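Local coordinates for DNA protection during starvation protein (Halobacterium salinarum, PDB 1TJO) that stores iron as a ferric oxyhydroxide mineral inside a hollow twelve-subunit shell and probably shields DNA from oxidative damage, at residues A[38-51]-A[99-111]. Residues are numbered along the deposited sequence; the frame is centred on the assembly and turned at random.
Sequences LANVYVLYHQLKKH and LQAEASVDVEDED
K50 is fully extended, CG opposite the backbone N (chi1 178°), a reach that brings NZ to the carbonyl O of D111 (2.8 Å) and into a salt bridge with E108 OE2 (2.9 Å). N40, its CG opposite the carbonyl carbon (chi1 -77°), turns its amide onto the turn that follows helix 96-102. There OD1 takes S104 N in the carbonyl plane, on a lone pair, at 2.8 Å, and V105 N from above that plane at 3.2 Å, while ND2 donates to S104 OG. An alanine at N40 removes both amide ends, which would probably leave S104 N, V105 N and S104 OG without their mates and the turn less firmly fixed. In this Dps subunit, a ferritin-like four-helix bundle, the short helix 96-102 and its trailing loop lie along helix 24-54 within the connection between helices 60-87 and 115-142. L99 CD1 sits 3.8 Å from Y42 CD1, and V43 CG1 packs on A103 CB. Further along, E108 N points almost straight at Q47 OE1 (2.9 Å, 172°). H51 meets E108 OE2 edge-on through NE2 (3.0 Å), from above the carboxylate plane; N121 holds E108 OE1, and D122 holds H51 ND1, both from helix 115-142.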
loop_
_atom_site.group_PDB
_atom_site.type_symbol
_atom_site.label_atom_id
_atom_site.label_comp_id
_atom_site.label_asym_id
_atom_site.label_seq_id
_atom_site.Cartn_x
_atom_site.Cartn_y
_atom_site.Cartn_z
ATOM N N LEU A 38 28.244 -13.453 15.721
ATOM C CA LEU A 38 28.290 -12.363 14.766
ATOM C C LEU A 38 29.332 -12.577 13.692
ATOM O O LEU A 38 29.115 -12.319 12.544
ATOM C CB LEU A 38 28.567 -11.067 15.523
ATOM C CG LEU A 38 28.873 -9.816 14.679
ATOM C CD1 LEU A 38 27.725 -9.468 13.785
ATOM C CD2 LEU A 38 29.133 -8.647 15.608
ATOM N N ALA A 39 30.513 -12.992 14.096
ATOM C CA ALA A 39 31.621 -13.194 13.150
ATOM C C ALA A 39 31.240 -14.279 12.151
ATOM O O ALA A 39 31.400 -14.143 10.917
ATOM C CB ALA A 39 32.871 -13.543 13.905
ATOM N N ASN A 40 30.696 -15.366 12.646
ATOM C CA ASN A 40 30.274 -16.467 11.766
ATOM C C ASN A 40 29.126 -16.050 10.834
ATOM O O ASN A 40 29.151 -16.368 9.660
ATOM C CB ASN A 40 29.875 -17.675 12.603
ATOM C CG ASN A 40 31.053 -18.421 13.120
ATOM O OD1 ASN A 40 32.138 -18.353 12.549
ATOM N ND2 ASN A 40 30.857 -19.131 14.237
ATOM N N VAL A 41 28.211 -15.242 11.323
ATOM C CA VAL A 41 27.051 -14.849 10.523
ATOM C C VAL A 41 27.479 -13.875 9.433
ATOM O O VAL A 41 26.957 -13.934 8.333
ATOM C CB VAL A 41 25.914 -14.300 11.404
ATOM C CG1 VAL A 41 24.831 -13.691 10.550
ATOM C CG2 VAL A 41 25.315 -15.385 12.245
ATOM N N TYR A 42 28.447 -12.995 9.705
ATOM C CA TYR A 42 28.927 -12.095 8.666
ATOM C C TYR A 42 29.768 -12.789 7.571
ATOM O O TYR A 42 29.699 -12.417 6.417
ATOM C CB TYR A 42 29.627 -10.844 9.217
ATOM C CG TYR A 42 28.741 -9.591 9.060
ATOM C CD1 TYR A 42 28.558 -8.734 10.115
ATOM C CD2 TYR A 42 28.176 -9.261 7.838
ATOM C CE1 TYR A 42 27.799 -7.612 10.002
ATOM C CE2 TYR A 42 27.400 -8.127 7.716
ATOM C CZ TYR A 42 27.220 -7.308 8.801
ATOM O OH TYR A 42 26.422 -6.165 8.701
ATOM N N VAL A 43 30.520 -13.824 7.950
ATOM C CA VAL A 43 31.189 -14.662 6.966
ATOM C C VAL A 43 30.147 -15.382 6.092
ATOM O O VAL A 43 30.287 -15.421 4.887
ATOM C CB VAL A 43 32.232 -15.651 7.565
ATOM C CG1 VAL A 43 33.419 -14.871 8.140
ATOM C CG2 VAL A 43 31.656 -16.473 8.587
ATOM N N LEU A 44 29.075 -15.882 6.709
ATOM C CA LEU A 44 27.977 -16.514 5.997
ATOM C C LEU A 44 27.364 -15.524 5.015
ATOM O O LEU A 44 27.183 -15.823 3.845
ATOM C CB LEU A 44 26.917 -17.037 6.978
ATOM C CG LEU A 44 25.648 -17.561 6.294
ATOM C CD1 LEU A 44 25.972 -18.777 5.436
ATOM C CD2 LEU A 44 24.563 -17.794 7.347
ATOM N N TYR A 45 27.052 -14.344 5.525
ATOM C CA TYR A 45 26.474 -13.287 4.689
ATOM C C TYR A 45 27.342 -13.068 3.440
ATOM O O TYR A 45 26.834 -13.009 2.275
ATOM C CB TYR A 45 26.410 -11.974 5.477
ATOM C CG TYR A 45 26.196 -10.721 4.624
ATOM C CD1 TYR A 45 24.956 -10.386 4.164
ATOM C CD2 TYR A 45 27.261 -9.901 4.333
ATOM C CE1 TYR A 45 24.775 -9.245 3.401
ATOM C CE2 TYR A 45 27.131 -8.797 3.551
ATOM C CZ TYR A 45 25.878 -8.439 3.118
ATOM O OH TYR A 45 25.743 -7.300 2.348
ATOM N N HIS A 46 28.651 -12.908 3.653
ATOM C CA HIS A 46 29.525 -12.599 2.519
ATOM C C HIS A 46 29.640 -13.749 1.517
ATOM O O HIS A 46 29.739 -13.527 0.307
ATOM C CB HIS A 46 30.901 -12.148 2.998
ATOM C CG HIS A 46 30.932 -10.696 3.312
ATOM N ND1 HIS A 46 30.845 -9.744 2.324
ATOM C CD2 HIS A 46 30.983 -10.019 4.491
ATOM C CE1 HIS A 46 30.870 -8.539 2.886
ATOM N NE2 HIS A 46 30.941 -8.681 4.190
ATOM N N GLN A 47 29.547 -14.981 2.003
ATOM C CA GLN A 47 29.620 -16.142 1.116
ATOM C C GLN A 47 28.302 -16.385 0.371
ATOM O O GLN A 47 28.305 -16.769 -0.794
ATOM C CB GLN A 47 29.985 -17.376 1.886
ATOM C CG GLN A 47 30.347 -18.527 0.961
ATOM C CD GLN A 47 31.315 -19.529 1.584
ATOM O OE1 GLN A 47 32.495 -19.223 1.761
ATOM N NE2 GLN A 47 30.813 -20.718 1.924
ATOM N N LEU A 48 27.192 -16.056 1.024
ATOM C CA LEU A 48 25.884 -16.107 0.368
ATOM C C LEU A 48 25.856 -15.067 -0.747
ATOM O O LEU A 48 25.362 -15.332 -1.845
ATOM C CB LEU A 48 24.760 -15.854 1.369
ATOM C CG LEU A 48 24.508 -16.958 2.373
ATOM C CD1 LEU A 48 23.523 -16.542 3.413
ATOM C CD2 LEU A 48 24.016 -18.251 1.739
ATOM N N LYS A 49 26.373 -13.879 -0.448
ATOM C CA LYS A 49 26.491 -12.840 -1.481
ATOM C C LYS A 49 27.313 -13.317 -2.646
ATOM O O LYS A 49 26.891 -13.201 -3.760
ATOM C CB LYS A 49 27.086 -11.545 -0.922
ATOM C CG LYS A 49 26.152 -10.714 -0.026
ATOM C CD LYS A 49 24.882 -10.380 -0.699
ATOM C CE LYS A 49 24.981 -9.298 -1.664
ATOM N NZ LYS A 49 23.755 -8.341 -1.522
ATOM N N LYS A 50 28.476 -13.918 -2.388
ATOM C CA LYS A 50 29.297 -14.473 -3.448
ATOM C C LYS A 50 28.504 -15.433 -4.323
ATOM O O LYS A 50 28.547 -15.373 -5.539
ATOM C CB LYS A 50 30.442 -15.257 -2.836
ATOM C CG LYS A 50 31.309 -15.914 -3.859
ATOM C CD LYS A 50 32.448 -16.628 -3.157
ATOM C CE LYS A 50 33.350 -17.270 -4.169
ATOM N NZ LYS A 50 34.448 -18.122 -3.586
ATOM N N HIS A 51 27.836 -16.373 -3.696
ATOM C CA HIS A 51 27.082 -17.376 -4.440
ATOM C C HIS A 51 25.901 -16.796 -5.221
ATOM O O HIS A 51 25.659 -17.243 -6.352
ATOM C CB HIS A 51 26.697 -18.515 -3.517
ATOM C CG HIS A 51 27.893 -19.223 -2.956
ATOM N ND1 HIS A 51 27.839 -20.030 -1.844
ATOM C CD2 HIS A 51 29.185 -19.226 -3.366
ATOM C CE1 HIS A 51 29.057 -20.494 -1.592
ATOM N NE2 HIS A 51 29.888 -20.024 -2.501
ATOM N N LEU A 99 36.042 -9.724 11.591
ATOM C CA LEU A 99 34.953 -10.693 11.492
ATOM C C LEU A 99 35.428 -12.069 10.986
ATOM O O LEU A 99 35.096 -13.095 11.574
ATOM C CB LEU A 99 33.862 -10.124 10.570
ATOM C CG LEU A 99 33.069 -8.951 11.132
ATOM C CD1 LEU A 99 32.292 -8.257 10.067
ATOM C CD2 LEU A 99 32.157 -9.432 12.284
ATOM N N GLN A 100 36.227 -12.102 9.936
ATOM C CA GLN A 100 36.683 -13.363 9.401
ATOM C C GLN A 100 37.717 -14.001 10.377
ATOM O O GLN A 100 37.700 -15.210 10.570
ATOM C CB GLN A 100 37.258 -13.205 8.008
ATOM C CG GLN A 100 37.649 -14.557 7.389
ATOM C CD GLN A 100 37.912 -14.489 5.912
ATOM O OE1 GLN A 100 37.444 -13.604 5.217
ATOM N NE2 GLN A 100 38.692 -15.425 5.424
ATOM N N ALA A 101 38.567 -13.188 10.987
ATOM C CA ALA A 101 39.544 -13.732 11.968
ATOM C C ALA A 101 38.862 -14.410 13.170
ATOM O O ALA A 101 39.315 -15.435 13.713
ATOM C CB ALA A 101 40.438 -12.616 12.455
ATOM N N GLU A 102 37.780 -13.805 13.631
ATOM C CA GLU A 102 37.051 -14.297 14.779
ATOM C C GLU A 102 36.058 -15.387 14.412
ATOM O O GLU A 102 35.529 -16.011 15.312
ATOM C CB GLU A 102 36.325 -13.130 15.441
ATOM C CG GLU A 102 37.285 -12.087 16.008
ATOM C CD GLU A 102 37.899 -12.514 17.343
ATOM O OE1 GLU A 102 38.756 -11.777 17.835
ATOM O OE2 GLU A 102 37.558 -13.573 17.882
ATOM N N ALA A 103 35.800 -15.608 13.116
ATOM C CA ALA A 103 34.868 -16.652 12.684
ATOM C C ALA A 103 35.550 -18.011 12.795
ATOM O O ALA A 103 36.741 -18.143 12.482
ATOM C CB ALA A 103 34.393 -16.413 11.260
ATOM N N SER A 104 34.795 -18.993 13.265
ATOM C CA SER A 104 35.235 -20.390 13.351
ATOM C C SER A 104 34.878 -21.202 12.112
ATOM O O SER A 104 35.463 -22.269 11.867
ATOM C CB SER A 104 34.604 -21.064 14.567
ATOM O OG SER A 104 33.183 -21.090 14.498
ATOM N N VAL A 105 33.946 -20.702 11.312
ATOM C CA VAL A 105 33.498 -21.452 10.159
ATOM C C VAL A 105 34.501 -21.383 9.025
ATOM O O VAL A 105 35.341 -20.530 8.994
ATOM C CB VAL A 105 32.118 -21.000 9.687
ATOM C CG1 VAL A 105 31.105 -21.207 10.780
ATOM C CG2 VAL A 105 32.138 -19.539 9.270
ATOM N N ASP A 106 34.350 -22.284 8.071
ATOM C CA ASP A 106 35.256 -22.403 6.935
ATOM C C ASP A 106 34.768 -21.530 5.796
ATOM O O ASP A 106 33.610 -21.606 5.438
ATOM C CB ASP A 106 35.290 -23.843 6.440
ATOM C CG ASP A 106 35.687 -24.808 7.516
ATOM O OD1 ASP A 106 36.762 -24.606 8.115
ATOM O OD2 ASP A 106 34.956 -25.753 7.853
ATOM N N VAL A 107 35.660 -20.726 5.237
ATOM C CA VAL A 107 35.364 -19.805 4.162
ATOM C C VAL A 107 35.940 -20.333 2.858
ATOM O O VAL A 107 37.066 -20.841 2.844
ATOM C CB VAL A 107 35.952 -18.398 4.477
ATOM C CG1 VAL A 107 35.690 -17.996 5.913
ATOM C CG2 VAL A 107 37.411 -18.337 4.240
ATOM N N GLU A 108 35.205 -20.245 1.764
ATOM C CA GLU A 108 35.750 -20.571 0.453
ATOM C C GLU A 108 36.885 -19.657 0.107
ATOM O O GLU A 108 36.849 -18.482 0.430
ATOM C CB GLU A 108 34.724 -20.365 -0.676
ATOM C CG GLU A 108 33.768 -21.485 -0.816
ATOM C CD GLU A 108 32.765 -21.339 -1.939
ATOM O OE1 GLU A 108 31.941 -22.258 -2.044
ATOM O OE2 GLU A 108 32.812 -20.361 -2.733
ATOM N N ASP A 109 37.832 -20.167 -0.667
ATOM C CA ASP A 109 38.827 -19.295 -1.268
ATOM C C ASP A 109 38.162 -18.494 -2.405
ATOM O O ASP A 109 36.976 -18.655 -2.659
ATOM C CB ASP A 109 40.085 -20.057 -1.689
ATOM C CG ASP A 109 39.912 -20.965 -2.877
ATOM O OD1 ASP A 109 40.861 -21.763 -3.086
ATOM O OD2 ASP A 109 38.995 -20.944 -3.697
ATOM N N GLU A 110 38.908 -17.640 -3.072
ATOM C CA GLU A 110 38.287 -16.656 -3.985
ATOM C C GLU A 110 37.937 -17.166 -5.369
ATOM O O GLU A 110 37.354 -16.415 -6.195
ATOM C CB GLU A 110 39.173 -15.399 -4.076
ATOM C CG GLU A 110 39.149 -14.606 -2.785
ATOM C CD GLU A 110 37.777 -14.007 -2.520
ATOM O OE1 GLU A 110 37.196 -14.322 -1.457
ATOM O OE2 GLU A 110 37.309 -13.228 -3.367
ATOM N N ASP A 111 38.261 -18.415 -5.667
ATOM C CA ASP A 111 37.817 -18.970 -6.926
ATOM C C ASP A 111 36.334 -19.282 -6.799
ATOM O O ASP A 111 35.787 -19.301 -5.687
ATOM C CB ASP A 111 38.593 -20.214 -7.299
ATOM C CG ASP A 111 40.053 -19.917 -7.620
ATOM O OD1 ASP A 111 40.412 -18.750 -7.909
ATOM O OD2 ASP A 111 40.891 -20.831 -7.644
HETATM O O HOH W 1 32.385 -23.200 3.631
HETATM O O HOH W 2 35.335 -16.465 -1.122
#